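Local coordinates for protein flap endonuclease 1 (Sulfolobus solfataricus, PDB 2IZO) that cuts the 5' flaps and trims the 5' ends of DNA during replication and repair, using magnesium ions as cofactor, at residues A[7-12]-A[204-209]. Sequence-based numbering, arbitrary orientation.
Sequences VKRELS and PELIET
Glu10 and Glu205 form an antiparallel non-hydrogen-bonded pair, their CA atoms 4.2 Å apart, through which a short edge strand is held by Leu206 N to Arg9 O (2.9 Å, 160° at the hydrogen) and by Leu11 N to Pro204 O (3.2 Å); the return bond from Arg9 N to Leu206 O is weak. In this example two sound backbone bonds are accompanied by side-chain contacts on both faces. On the face of Arg9 and Leu206, the arginine chain, bent at chi2 and chi3, runs beside the leucine, bringing Leu206 CD2 over one guanidinium face, 3.4 Å from Arg9 NH1. The carboxylate of Glu208 comes to the edge of that group, OE2 making a salt bridge with Arg9 NH1 at 3.5 Å, the two planes 51° apart. Leu11 sends CD2 against Pro204 CB (3.6 Å) and Leu206 CB, an apolar patch at the other end of the pairing. On the opposite face, with Glu10, Glu205 holds CG anti to the backbone N (chi1 174°) and extends so that its carboxylate meets the aliphatic part of Lys8: Glu205 CD lies 3.7 Å from Lys8 CD. Lys8 NZ stays beyond salt-bridge range, and Glu205 OE1 forms a salt bridge with Arg183 NH1, on strand 180-183. An alanine here would remove that carboxylate and is likely to leave Arg183 without its mate and the Lys8 chain with less to lie against. Lys8 CB also packs on Ile207 CG1 (3.6 Å). The pairing joins the N-domain to the I-domain: strand 205-208 lies between strand 9-10 and the antiparallel strand 180-183 in the mixed sheet, Ile207 reaches Ile174 of helix 172-175, and helix 13-16 meets Leu11 through Leu16 and Pro204 through Phe13.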
loop_
_atom_site.group_PDB
_atom_site.type_symbol
_atom_site.label_atom_id
_atom_site.label_comp_id
_atom_site.label_asym_id
_atom_site.label_seq_id
_atom_site.Cartn_x
_atom_site.Cartn_y
_atom_site.Cartn_z
ATOM N N VAL A 7 -14.547 24.351 22.873
ATOM C CA VAL A 7 -13.318 23.591 23.063
ATOM C C VAL A 7 -13.524 22.285 22.281
ATOM O O VAL A 7 -14.431 21.484 22.567
ATOM C CB VAL A 7 -12.929 23.364 24.552
ATOM C CG1 VAL A 7 -12.841 24.700 25.302
ATOM C CG2 VAL A 7 -13.891 22.410 25.239
ATOM N N LYS A 8 -12.691 22.125 21.256
ATOM C CA LYS A 8 -12.804 21.064 20.267
ATOM C C LYS A 8 -11.422 20.513 20.002
ATOM O O LYS A 8 -10.433 21.244 20.078
ATOM C CB LYS A 8 -13.388 21.617 18.964
ATOM C CG LYS A 8 -13.203 23.132 18.744
ATOM C CD LYS A 8 -11.782 23.528 18.355
ATOM C CE LYS A 8 -11.456 24.947 18.804
ATOM N NZ LYS A 8 -10.086 25.378 18.404
ATOM N N ARG A 9 -11.352 19.225 19.691
ATOM C CA ARG A 9 -10.068 18.570 19.453
ATOM C C ARG A 9 -9.822 18.312 17.972
ATOM O O ARG A 9 -10.760 18.133 17.195
ATOM C CB ARG A 9 -9.937 17.277 20.271
ATOM C CG ARG A 9 -11.249 16.685 20.790
ATOM C CD ARG A 9 -11.967 15.829 19.759
ATOM N NE ARG A 9 -11.119 14.742 19.270
ATOM C CZ ARG A 9 -11.544 13.511 18.999
ATOM N NH1 ARG A 9 -12.817 13.177 19.180
ATOM N NH2 ARG A 9 -10.686 12.607 18.557
ATOM N N GLU A 10 -8.552 18.319 17.584
ATOM C CA GLU A 10 -8.184 17.966 16.225
ATOM C C GLU A 10 -8.220 16.451 16.089
ATOM O O GLU A 10 -8.148 15.730 17.089
ATOM C CB GLU A 10 -6.800 18.519 15.863
ATOM C CG GLU A 10 -5.622 17.837 16.556
ATOM C CD GLU A 10 -4.279 18.409 16.132
ATOM O OE1 GLU A 10 -4.162 19.649 16.038
ATOM O OE2 GLU A 10 -3.338 17.617 15.903
ATOM N N LEU A 11 -8.354 15.969 14.859
ATOM C CA LEU A 11 -8.325 14.536 14.626
ATOM C C LEU A 11 -7.411 14.196 13.467
ATOM O O LEU A 11 -7.398 14.884 12.446
ATOM C CB LEU A 11 -9.735 13.961 14.425
ATOM C CG LEU A 11 -10.454 13.981 13.073
ATOM C CD1 LEU A 11 -11.543 12.924 13.061
ATOM C CD2 LEU A 11 -11.030 15.347 12.760
ATOM N N SER A 12 -6.630 13.138 13.656
ATOM C CA SER A 12 -5.768 12.620 12.609
ATOM C C SER A 12 -6.632 11.934 11.563
ATOM O O SER A 12 -7.743 11.479 11.860
ATOM C CB SER A 12 -4.753 11.630 13.186
ATOM O OG SER A 12 -5.398 10.464 13.675
ATOM N N PRO A 204 -7.344 18.460 10.257
ATOM C CA PRO A 204 -8.789 18.347 10.464
ATOM C C PRO A 204 -9.186 18.629 11.912
ATOM O O PRO A 204 -8.408 18.383 12.835
ATOM C CB PRO A 204 -9.086 16.888 10.120
ATOM C CG PRO A 204 -7.956 16.447 9.294
ATOM C CD PRO A 204 -6.762 17.199 9.768
ATOM N N GLU A 205 -10.398 19.137 12.093
ATOM C CA GLU A 205 -10.880 19.569 13.396
ATOM C C GLU A 205 -12.263 18.990 13.639
ATOM O O GLU A 205 -13.135 19.079 12.780
ATOM C CB GLU A 205 -10.916 21.097 13.435
ATOM C CG GLU A 205 -11.537 21.709 14.674
ATOM C CD GLU A 205 -11.481 23.224 14.647
ATOM O OE1 GLU A 205 -12.560 23.859 14.717
ATOM O OE2 GLU A 205 -10.359 23.778 14.543
ATOM N N LEU A 206 -12.455 18.391 14.810
ATOM C CA LEU A 206 -13.724 17.748 15.137
ATOM C C LEU A 206 -14.455 18.428 16.285
ATOM O O LEU A 206 -13.868 18.730 17.324
ATOM C CB LEU A 206 -13.521 16.262 15.450
ATOM C CG LEU A 206 -14.737 15.430 15.875
ATOM C CD1 LEU A 206 -15.828 15.402 14.799
ATOM C CD2 LEU A 206 -14.304 14.019 16.223
ATOM N N ILE A 207 -15.746 18.657 16.067
ATOM C CA ILE A 207 -16.655 19.171 17.074
ATOM C C ILE A 207 -17.761 18.138 17.239
ATOM O O ILE A 207 -18.486 17.842 16.281
ATOM C CB ILE A 207 -17.260 20.525 16.633
ATOM C CG1 ILE A 207 -16.193 21.618 16.661
ATOM C CG2 ILE A 207 -18.445 20.919 17.517
ATOM C CD1 ILE A 207 -16.506 22.801 15.787
ATOM N N GLU A 208 -17.880 17.573 18.440
ATOM C CA GLU A 208 -18.977 16.652 18.730
ATOM C C GLU A 208 -20.097 17.387 19.456
ATOM O O GLU A 208 -19.871 18.011 20.496
ATOM C CB GLU A 208 -18.497 15.435 19.534
ATOM C CG GLU A 208 -17.478 14.565 18.800
ATOM C CD GLU A 208 -17.276 13.203 19.447
ATOM O OE1 GLU A 208 -18.198 12.358 19.368
ATOM O OE2 GLU A 208 -16.185 12.972 20.019
ATOM N N THR A 209 -21.300 17.323 18.888
ATOM C CA THR A 209 -22.458 18.025 19.437
ATOM C C THR A 209 -22.767 17.529 20.848
ATOM O O THR A 209 -22.954 18.331 21.761
ATOM C CB THR A 209 -23.699 17.895 18.514
ATOM O OG1 THR A 209 -23.352 18.296 17.183
ATOM C CG2 THR A 209 -24.846 18.771 19.002
#